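Local structure of porin (Rhodobacter capsulatus, 2POR) at residues Y104-E109 and E149-A154; L76-A81 and A131-D136; L165-I170 and D180-E185; K69-D74 and V118-Y123. The protein forms, as a homotrimer, channels in the bacterial outer membrane that let small hydrophilic solutes, up to about 0.6 kDa, diffuse through passively. All coordinates share one frame; numbering follows the deposited sequence. Where two conformers were deposited one is given.

In the fold
All four contacts involve one 16-stranded antiparallel barrel. Contacts 3 and 4 join neighbouring strands by regular backbone ladders. Contacts 1 and 2 set the inward-folded stretch between strands 68-73 and 118-125 against the wall, each with a single hydrogen bond to a side-chain oxygen. Contact 1 is the buried one. The other three are partly buried, and contacts 2 and 4 reach a second subunit. The first two share a calcium ion, which takes Asp108 from contact 1 and Glu80 from contact 2. Acidic side chains of contact 3 grip the same inner stretch through Ser79, Leu105 and Thr106. Contact 4 sits about 18 Å from contact 3, centre to centre.

Contact 1 (Y104-E109 and E149-A154); sequences YLTGDE and EMAVAA. With CA (calcium ion), chain B.
The carboxylate of Glu149 receives the backbone N-H of Gly107 from above its plane. Gly107 N lies 2.9 Å from Glu149 OE1, about 51° out of the plane, and the bond is nearly straight at 167°. Thr106 CB also approaches this oxygen, 3.3 Å from Glu149 OE1. The second flat group, the Tyr104 ring, has a calcium-bound water in its plane at the edge, and its OH bonds to Gly84 O. Thr106 and Glu149 run past each other in opposite directions. Their aliphatic parts rub as they pass, with Thr106 CG2 3.6 Å from Glu149 CB. Segment 104-109 belongs to the long loop that folds into the barrel and narrows the channel, as in other general porins. Strand 148-158 is the piece of wall it touches here. With chi1 at 73°, Thr106 OG1 stands between its own backbone N and carbonyl carbon. From there it reaches Glu168 OE1 on the next strand, its hydrogen-bond partner, and lies 3.8 Å from Ala151 CB. Gly107 adopts a positive phi, which suits a residue without a side chain. The chain then turns to Asp108, whose OD2 binds calcium. Glu80 and four waters complete that site. Arg110 and Leu111 also touch the Glu149 side chain.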
# COMPACT_ATOMS: atom_id res chain seq x y z
N TYR A 104 -26.75 -8.89 7.02
CA TYR A 104 -27.16 -7.65 7.62
C TYR A 104 -27.37 -6.63 6.51
O TYR A 104 -26.67 -6.63 5.50
CB TYR A 104 -26.09 -7.13 8.62
CG TYR A 104 -25.90 -8.12 9.78
CD1 TYR A 104 -26.84 -8.17 10.79
CD2 TYR A 104 -24.80 -8.97 9.82
CE1 TYR A 104 -26.66 -9.06 11.83
CE2 TYR A 104 -24.62 -9.86 10.87
CZ TYR A 104 -25.57 -9.89 11.86
OH TYR A 104 -25.48 -10.77 12.90
N LEU A 105 -28.34 -5.76 6.75
CA LEU A 105 -28.68 -4.72 5.81
C LEU A 105 -27.69 -3.56 5.81
O LEU A 105 -27.45 -2.98 4.75
CB LEU A 105 -30.13 -4.20 6.11
CG LEU A 105 -30.80 -3.11 5.19
CD1 LEU A 105 -31.04 -3.72 3.80
CD2 LEU A 105 -32.11 -2.64 5.78
N THR A 106 -27.08 -3.14 6.95
CA THR A 106 -26.26 -1.93 6.97
C THR A 106 -24.83 -2.22 7.47
O THR A 106 -24.55 -3.35 7.90
CB THR A 106 -26.94 -0.80 7.86
OG1 THR A 106 -26.81 -1.18 9.24
CG2 THR A 106 -28.44 -0.55 7.47
N GLY A 107 -23.94 -1.20 7.39
CA GLY A 107 -22.57 -1.26 7.89
C GLY A 107 -21.80 -2.23 7.05
O GLY A 107 -22.29 -2.72 6.02
N ASP A 108 -20.56 -2.44 7.45
CA ASP A 108 -19.68 -3.39 6.79
C ASP A 108 -19.64 -3.20 5.26
O ASP A 108 -19.94 -4.10 4.46
CB ASP A 108 -20.12 -4.81 7.10
CG ASP A 108 -19.06 -5.86 6.81
OD1 ASP A 108 -17.89 -5.52 6.63
OD2 ASP A 108 -19.37 -7.06 6.80
N GLU A 109 -19.33 -1.94 4.94
CA GLU A 109 -19.09 -1.46 3.59
C GLU A 109 -20.35 -1.30 2.72
O GLU A 109 -20.22 -1.19 1.51
CB GLU A 109 -18.13 -2.39 2.84
CG GLU A 109 -16.78 -2.52 3.51
CD GLU A 109 -15.86 -3.44 2.73
OE1 GLU A 109 -16.13 -4.64 2.73
OE2 GLU A 109 -14.92 -2.93 2.12
N GLU A 149 -27.79 5.05 6.21
CA GLU A 149 -28.14 3.83 6.92
C GLU A 149 -28.10 4.11 8.41
O GLU A 149 -27.47 5.11 8.82
CB GLU A 149 -27.18 2.72 6.63
CG GLU A 149 -25.71 3.07 6.92
CD GLU A 149 -24.69 2.04 6.52
OE1 GLU A 149 -25.04 1.03 5.90
OE2 GLU A 149 -23.51 2.27 6.82
N MET A 150 -28.81 3.28 9.17
CA MET A 150 -28.86 3.40 10.64
C MET A 150 -29.27 2.08 11.21
O MET A 150 -30.03 1.34 10.58
CB MET A 150 -29.92 4.33 11.18
CG MET A 150 -29.70 5.78 10.90
SD MET A 150 -31.33 6.54 10.71
CE MET A 150 -30.72 8.21 10.76
N ALA A 151 -28.84 1.73 12.42
CA ALA A 151 -29.27 0.49 13.04
C ALA A 151 -29.08 0.66 14.56
O ALA A 151 -28.35 1.56 15.03
CB ALA A 151 -28.43 -0.68 12.60
N VAL A 152 -29.84 -0.13 15.28
CA VAL A 152 -29.77 -0.15 16.74
C VAL A 152 -29.90 -1.64 17.10
O VAL A 152 -30.57 -2.41 16.39
CB VAL A 152 -30.94 0.75 17.41
CG1 VAL A 152 -30.77 2.21 17.01
CG2 VAL A 152 -32.31 0.26 16.99
N ALA A 153 -29.21 -2.14 18.13
CA ALA A 153 -29.34 -3.53 18.54
C ALA A 153 -29.07 -3.64 20.06
O ALA A 153 -28.36 -2.79 20.62
CB ALA A 153 -28.33 -4.39 17.79
N ALA A 154 -29.63 -4.63 20.73
CA ALA A 154 -29.39 -4.83 22.16
C ALA A 154 -29.26 -6.30 22.39
O ALA A 154 -29.83 -7.10 21.64
CB ALA A 154 -30.54 -4.36 22.99
CA CA B . -20.88 -8.63 7.37
O HOH W 1 -19.34 -10.36 7.58
O HOH W 2 -22.26 -10.34 7.96
O HOH W 3 -22.79 -7.63 6.26
O HOH W 4 -20.76 -9.64 5.23

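Contact 2 (L76-A81 and A131-D136); sequences LGASEA and AASMSD. With CA (calcium ion), chain B; CA (calcium ion), chain D.
Ser133 OG accepts the backbone N-H of Ala78 at 2.8 Å from Ala78 N, with an angle of 154° at the hydrogen. Gly77 stands at the N-cap position of the short helix 78-83, so this N-H belongs to the first turn and has no carbonyl partner within the helix. The strand side chain supplies the acceptor instead. Ser133 OG stands between its backbone N and carbonyl carbon (chi1 46°), which turns it to the helix start, 3.5 Å from Gly77 CA. With an alanine here, the Ala78 N-H would probably lose this acceptor and the helix start its hold on the strand. Beside the bond the packing is small and apolar: Ala78 CB meets Ala131 CB at 3.7 Å. Ala131 CB also rests 3.6 Å from Ala78 O. Farther along the helix, both carboxylate oxygens of Glu80 bind the calcium ion shared with Asp108. At the other end, Asp136 grips a second calcium with both oxygens. Asn116, Lys138, Gly140, Asn20 of a second subunit and a water complete that site, which thus spans the subunit boundary. A short helix lying on the inner wall, its first N-H held by a strand serine, belongs here to the channel-narrowing loop of the porin barrel.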
# COMPACT_ATOMS: atom_id res chain seq x y z
N LEU A 76 -18.62 -1.99 11.50
CA LEU A 76 -19.75 -2.86 11.38
C LEU A 76 -20.98 -2.09 11.73
O LEU A 76 -20.88 -1.03 12.33
CB LEU A 76 -19.67 -4.03 12.32
CG LEU A 76 -18.45 -4.91 12.11
CD1 LEU A 76 -18.46 -5.96 13.18
CD2 LEU A 76 -18.43 -5.54 10.70
N GLY A 77 -22.16 -2.53 11.31
CA GLY A 77 -23.34 -1.84 11.78
C GLY A 77 -23.70 -2.44 13.15
O GLY A 77 -23.14 -3.49 13.50
N ALA A 78 -24.61 -1.82 13.90
CA ALA A 78 -24.98 -2.23 15.26
C ALA A 78 -25.35 -3.68 15.45
O ALA A 78 -24.83 -4.33 16.36
CB ALA A 78 -26.12 -1.41 15.70
N SER A 79 -26.18 -4.29 14.60
CA SER A 79 -26.52 -5.69 14.73
C SER A 79 -25.35 -6.62 14.51
O SER A 79 -25.14 -7.55 15.30
CB SER A 79 -27.63 -6.08 13.76
OG SER A 79 -28.71 -5.17 13.92
N GLU A 80 -24.55 -6.44 13.45
CA GLU A 80 -23.42 -7.29 13.19
C GLU A 80 -22.40 -7.15 14.34
O GLU A 80 -21.87 -8.18 14.74
CB GLU A 80 -22.78 -6.88 11.90
CG GLU A 80 -21.77 -7.93 11.52
CD GLU A 80 -21.24 -7.92 10.10
OE1 GLU A 80 -21.72 -7.17 9.25
OE2 GLU A 80 -20.37 -8.72 9.79
N ALA A 81 -22.20 -5.93 14.86
CA ALA A 81 -21.29 -5.62 15.98
C ALA A 81 -21.69 -6.49 17.19
O ALA A 81 -20.80 -7.05 17.86
CB ALA A 81 -21.39 -4.15 16.37
N ALA A 131 -25.77 -1.37 20.87
CA ALA A 131 -24.95 -0.79 19.80
C ALA A 131 -25.83 0.12 18.93
O ALA A 131 -27.07 -0.06 18.88
CB ALA A 131 -24.35 -1.94 18.96
N ALA A 132 -25.28 1.16 18.33
CA ALA A 132 -26.05 2.05 17.47
C ALA A 132 -25.10 2.50 16.37
O ALA A 132 -23.93 2.75 16.63
CB ALA A 132 -26.54 3.26 18.25
N SER A 133 -25.52 2.58 15.11
CA SER A 133 -24.63 2.96 14.03
C SER A 133 -25.33 3.86 13.01
O SER A 133 -26.57 3.87 12.96
CB SER A 133 -24.15 1.70 13.36
OG SER A 133 -25.23 0.79 13.12
N MET A 134 -24.63 4.66 12.21
CA MET A 134 -25.27 5.45 11.17
C MET A 134 -24.24 5.95 10.18
O MET A 134 -23.04 5.97 10.53
CB MET A 134 -25.98 6.64 11.80
CG MET A 134 -25.00 7.66 12.39
SD MET A 134 -25.81 9.10 13.11
CE MET A 134 -26.50 9.86 11.68
N SER A 135 -24.63 6.30 8.96
CA SER A 135 -23.73 6.92 8.02
C SER A 135 -24.15 8.36 8.03
O SER A 135 -25.16 8.70 8.66
CB SER A 135 -23.87 6.29 6.62
OG SER A 135 -25.21 6.37 6.12
N ASP A 136 -23.46 9.28 7.39
CA ASP A 136 -23.81 10.66 7.52
C ASP A 136 -24.78 11.19 6.44
O ASP A 136 -25.09 12.38 6.51
CB ASP A 136 -22.53 11.49 7.51
CG ASP A 136 -21.66 11.47 6.27
OD1 ASP A 136 -22.06 11.18 5.14
OD2 ASP A 136 -20.48 11.77 6.37
CA CA B . -20.88 -8.63 7.37
CA CA D . -20.07 11.71 4.01
O HOH W 1 -19.34 -10.36 7.58
O HOH W 2 -22.26 -10.34 7.96
O HOH W 3 -22.79 -7.63 6.26
O HOH W 4 -20.76 -9.64 5.23
O HOH W 5 -17.89 11.63 4.89

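Contact 3 (L165-I170 and D180-E185); sequences LGYEKI and DMEQLE
Glu185, Ile170 and Met181 bury the most surface here. Glu185 bends at chi2 (98°), which swings its carboxylate across the strand boundary to Glu168. The two side chains cross at about a right angle, with their carboxylate planes 60° apart. Glu185 OE2 comes within 2.5 Å of Glu168 OE2, so one of the two acids probably carries a proton. Gln183 NE2 adds a bond of 2.9 Å to the anti lone pair of Glu185 OE2. Ser79 OG on helix 78-83 holds Glu185 OE1, while Thr106 and Leu105 hold the Glu168 carboxylate. Ile170 and Met181 pair on the same face, joined by two backbone bonds. Their side chains meet where Ile170 CD1 lies 4.2 Å from Met181 CE. Leu105 lies against Ile170, and Leu206 against Met181. Strands 161-171 and 181-192 form a beta hairpin of the porin barrel; within 165-170 and 181-185 their directions lie 172° apart. Gly166 with Glu185 and Glu168 with Gln183 are further hydrogen-bonded pairs. A side chain at Gly166 would run into Glu185 OE1. The opposite face carries Tyr167 and Glu182. Tyr167 OH donates to Glu182 OE1 at 3.1 Å, reaching that oxygen from above the carboxylate plane. The ring and the carboxylate stand perpendicular to each other.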
# COMPACT_ATOMS: atom_id res chain seq x y z
N LEU A 165 -31.81 -8.44 19.73
CA LEU A 165 -32.55 -7.98 18.58
C LEU A 165 -31.95 -6.73 18.04
O LEU A 165 -31.28 -5.96 18.72
CB LEU A 165 -34.01 -7.74 18.90
CG LEU A 165 -34.60 -6.75 19.87
CD1 LEU A 165 -35.48 -5.76 19.11
CD2 LEU A 165 -35.47 -7.50 20.88
N GLY A 166 -32.17 -6.56 16.75
CA GLY A 166 -31.61 -5.43 16.05
C GLY A 166 -32.61 -4.95 15.02
O GLY A 166 -33.51 -5.69 14.61
N TYR A 167 -32.46 -3.71 14.67
CA TYR A 167 -33.30 -3.10 13.71
C TYR A 167 -32.38 -2.22 12.93
O TYR A 167 -31.70 -1.32 13.43
CB TYR A 167 -34.33 -2.33 14.44
CG TYR A 167 -35.16 -1.59 13.44
CD1 TYR A 167 -36.08 -2.26 12.64
CD2 TYR A 167 -34.92 -0.24 13.32
CE1 TYR A 167 -36.77 -1.52 11.70
CE2 TYR A 167 -35.60 0.50 12.37
CZ TYR A 167 -36.51 -0.16 11.57
OH TYR A 167 -37.17 0.59 10.62
N GLU A 168 -32.51 -2.41 11.64
CA GLU A 168 -31.70 -1.72 10.66
C GLU A 168 -32.53 -1.05 9.57
O GLU A 168 -33.54 -1.61 9.13
CB GLU A 168 -30.79 -2.69 10.00
CG GLU A 168 -29.98 -3.67 10.85
CD GLU A 168 -28.95 -4.38 10.00
OE1 GLU A 168 -27.92 -3.80 9.70
OE2 GLU A 168 -29.15 -5.52 9.63
N LYS A 169 -32.12 0.11 9.10
CA LYS A 169 -32.81 0.72 7.97
C LYS A 169 -31.92 1.55 7.05
O LYS A 169 -30.84 2.04 7.45
CB LYS A 169 -33.93 1.56 8.50
CG LYS A 169 -33.46 2.68 9.34
CD LYS A 169 -34.69 3.48 9.50
CE LYS A 169 -34.23 4.92 9.36
NZ LYS A 169 -35.39 5.77 9.11
N ILE A 170 -32.30 1.65 5.76
CA ILE A 170 -31.62 2.50 4.77
C ILE A 170 -32.69 3.45 4.19
O ILE A 170 -33.73 3.02 3.72
CB ILE A 170 -30.96 1.68 3.60
CG1 ILE A 170 -29.94 0.64 4.10
CG2 ILE A 170 -30.28 2.70 2.68
CD1 ILE A 170 -29.31 -0.21 3.01
N ASP A 180 -37.05 2.79 0.17
CA ASP A 180 -36.49 2.64 1.52
C ASP A 180 -36.46 1.18 1.94
O ASP A 180 -37.34 0.40 1.53
CB ASP A 180 -37.33 3.36 2.52
CG ASP A 180 -37.32 4.86 2.42
OD1 ASP A 180 -36.40 5.41 1.83
OD2 ASP A 180 -38.24 5.46 2.96
N MET A 181 -35.51 0.77 2.79
CA MET A 181 -35.40 -0.63 3.17
C MET A 181 -35.34 -0.72 4.70
O MET A 181 -34.95 0.26 5.37
CB MET A 181 -34.13 -1.24 2.57
CG MET A 181 -33.94 -1.03 1.06
SD MET A 181 -32.67 -2.04 0.28
CE MET A 181 -31.83 -0.65 -0.35
N GLU A 182 -35.74 -1.83 5.31
CA GLU A 182 -35.59 -2.02 6.73
C GLU A 182 -35.53 -3.49 7.00
O GLU A 182 -35.93 -4.29 6.14
CB GLU A 182 -36.72 -1.44 7.52
CG GLU A 182 -38.06 -2.04 7.18
CD GLU A 182 -39.15 -1.70 8.19
OE1 GLU A 182 -39.29 -0.54 8.59
OE2 GLU A 182 -39.84 -2.65 8.58
N GLN A 183 -34.97 -3.89 8.15
CA GLN A 183 -34.87 -5.30 8.51
C GLN A 183 -34.83 -5.36 10.03
O GLN A 183 -34.18 -4.51 10.66
CB GLN A 183 -33.60 -5.88 7.91
CG GLN A 183 -33.43 -7.36 8.11
CD GLN A 183 -32.24 -7.82 7.32
OE1 GLN A 183 -32.33 -7.89 6.12
NE2 GLN A 183 -31.07 -8.17 7.82
N LEU A 184 -35.55 -6.30 10.59
CA LEU A 184 -35.58 -6.55 12.02
C LEU A 184 -34.93 -7.89 12.23
O LEU A 184 -35.21 -8.80 11.45
CB LEU A 184 -36.99 -6.62 12.53
CG LEU A 184 -37.14 -7.00 14.03
CD1 LEU A 184 -37.00 -5.77 14.95
CD2 LEU A 184 -38.49 -7.66 14.20
N GLU A 185 -34.06 -8.08 13.23
CA GLU A 185 -33.41 -9.36 13.47
C GLU A 185 -33.62 -9.82 14.93
O GLU A 185 -33.66 -8.97 15.83
CB GLU A 185 -31.89 -9.31 13.29
CG GLU A 185 -31.29 -9.00 11.93
CD GLU A 185 -30.85 -7.57 11.69
OE1 GLU A 185 -30.58 -6.81 12.61
OE2 GLU A 185 -30.76 -7.21 10.54

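Contact 4 (K69-D74 and V118-Y123); sequences KIEMGD and VLLYTY
Lys69 and Thr122 are joined by two backbone bonds, Lys69 N to Thr122 O at 2.7 Å and Thr122 N to Lys69 O at 3.0 Å. Glu71 with Leu120 and Gly73 with Val118 are paired the same way. These six bonds satisfy the N-H and C=O groups that the two antiparallel strands turn to each other. Strands 68-73 and 118-125 are neighbours in the porin barrel, although the channel loop separates them in sequence. The alternate residues bond outward: Ile70 and Met72 to strand 60-65, Leu119 and Tyr121 to strand 128-134. Glu71 runs alongside Leu120, and Glu71 OE1 lies 3.6 Å from Leu120 CD2. Glu71 OE2 is hydrogen-bonded to Thr60 OG1. The Lys69 side chain lies beside Thr122 and makes a cation-pi contact with Phe62. On the other face, Tyr121 CG is anti to the backbone N (chi1 166°), which lays the ring edge by Ile70, with Ile70 CG1 4.2 Å from Tyr121 CD1. Tyr121 OH bonds to Phe67 O. A phenylalanine here would probably leave Phe67 O without its hydroxyl partner. Next along, Met72 CE meets Leu119 CD1 at 3.6 Å. Ser23 and Phe21 of a second subunit pack on these two residues. The chemistry thus divides by face: Lys69, Glu71 and Thr122 share one with Val118 and Leu120, while the largely apolar other face is consistent with packing against a second subunit.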
# COMPACT_ATOMS: atom_id res chain seq x y z
N LYS A 69 -18.00 3.16 23.61
CA LYS A 69 -16.93 3.28 22.64
C LYS A 69 -17.50 3.90 21.36
O LYS A 69 -18.57 3.46 20.92
CB LYS A 69 -16.38 1.90 22.37
CG LYS A 69 -15.22 1.86 21.37
CD LYS A 69 -14.94 0.39 21.16
CE LYS A 69 -13.86 0.21 20.13
NZ LYS A 69 -13.50 -1.19 20.02
N ILE A 70 -16.83 4.84 20.77
CA ILE A 70 -17.22 5.48 19.52
C ILE A 70 -16.16 5.08 18.51
O ILE A 70 -14.98 5.37 18.72
CB ILE A 70 -17.23 7.00 19.70
CG1 ILE A 70 -18.27 7.40 20.73
CG2 ILE A 70 -17.53 7.66 18.35
CD1 ILE A 70 -18.05 8.84 21.22
N GLU A 71 -16.52 4.48 17.38
CA GLU A 71 -15.58 4.03 16.37
C GLU A 71 -15.98 4.66 15.01
O GLU A 71 -17.19 4.67 14.72
CB GLU A 71 -15.71 2.55 16.37
CG GLU A 71 -14.67 1.83 15.55
CD GLU A 71 -14.78 0.31 15.65
OE1 GLU A 71 -15.88 -0.17 15.88
OE2 GLU A 71 -13.76 -0.38 15.51
N MET A 72 -15.05 5.15 14.17
CA MET A 72 -15.42 5.76 12.90
C MET A 72 -14.50 5.18 11.86
O MET A 72 -13.30 4.99 12.15
CB MET A 72 -15.23 7.24 13.00
CG MET A 72 -15.77 8.00 11.77
SD MET A 72 -15.70 9.79 11.95
CE MET A 72 -16.98 10.00 13.13
N GLY A 73 -15.04 4.82 10.68
CA GLY A 73 -14.24 4.35 9.55
C GLY A 73 -15.02 3.24 8.90
O GLY A 73 -16.25 3.32 8.79
N ASP A 74 -14.37 2.14 8.58
CA ASP A 74 -15.01 1.01 8.00
C ASP A 74 -15.51 0.13 9.15
O ASP A 74 -14.94 -0.91 9.45
CB ASP A 74 -13.99 0.31 7.07
CG ASP A 74 -14.52 -0.88 6.26
OD1 ASP A 74 -15.68 -1.28 6.43
OD2 ASP A 74 -13.74 -1.42 5.47
N VAL A 118 -18.22 5.46 8.27
CA VAL A 118 -19.48 5.34 9.01
C VAL A 118 -19.14 5.29 10.53
O VAL A 118 -17.96 5.17 10.91
CB VAL A 118 -20.31 4.05 8.55
CG1 VAL A 118 -20.62 4.36 7.04
CG2 VAL A 118 -19.62 2.67 8.61
N LEU A 119 -20.13 5.38 11.40
CA LEU A 119 -19.98 5.46 12.86
C LEU A 119 -20.55 4.27 13.62
O LEU A 119 -21.64 3.79 13.28
CB LEU A 119 -20.67 6.74 13.27
CG LEU A 119 -20.53 7.11 14.69
CD1 LEU A 119 -19.17 7.71 14.88
CD2 LEU A 119 -21.56 8.12 15.06
N LEU A 120 -19.92 3.72 14.66
CA LEU A 120 -20.52 2.62 15.42
C LEU A 120 -20.32 2.99 16.88
O LEU A 120 -19.22 3.39 17.26
CB LEU A 120 -19.82 1.31 15.20
CG LEU A 120 -20.19 0.14 16.08
CD1 LEU A 120 -21.66 -0.20 15.90
CD2 LEU A 120 -19.32 -1.06 15.70
N TYR A 121 -21.35 2.97 17.68
CA TYR A 121 -21.26 3.25 19.10
C TYR A 121 -21.58 1.96 19.82
O TYR A 121 -22.58 1.33 19.45
CB TYR A 121 -22.26 4.33 19.48
CG TYR A 121 -22.46 4.43 20.99
CD1 TYR A 121 -21.49 5.01 21.80
CD2 TYR A 121 -23.60 3.88 21.52
CE1 TYR A 121 -21.69 5.02 23.17
CE2 TYR A 121 -23.80 3.88 22.88
CZ TYR A 121 -22.85 4.45 23.68
OH TYR A 121 -23.08 4.41 25.05
N THR A 122 -20.80 1.51 20.84
CA THR A 122 -21.15 0.33 21.61
C THR A 122 -20.98 0.67 23.09
O THR A 122 -20.22 1.58 23.47
CB THR A 122 -20.27 -0.86 21.27
OG1 THR A 122 -18.95 -0.33 21.22
CG2 THR A 122 -20.58 -1.51 19.94
N TYR A 123 -21.71 -0.09 23.87
CA TYR A 123 -21.69 0.05 25.32
C TYR A 123 -22.09 -1.24 25.99
O TYR A 123 -23.07 -1.87 25.58
CB TYR A 123 -22.66 1.12 25.70
CG TYR A 123 -22.81 1.28 27.20
CD1 TYR A 123 -21.89 2.06 27.85
CD2 TYR A 123 -23.85 0.64 27.86
CE1 TYR A 123 -21.99 2.23 29.20
CE2 TYR A 123 -23.96 0.81 29.21
CZ TYR A 123 -23.03 1.60 29.86
OH TYR A 123 -23.12 1.77 31.22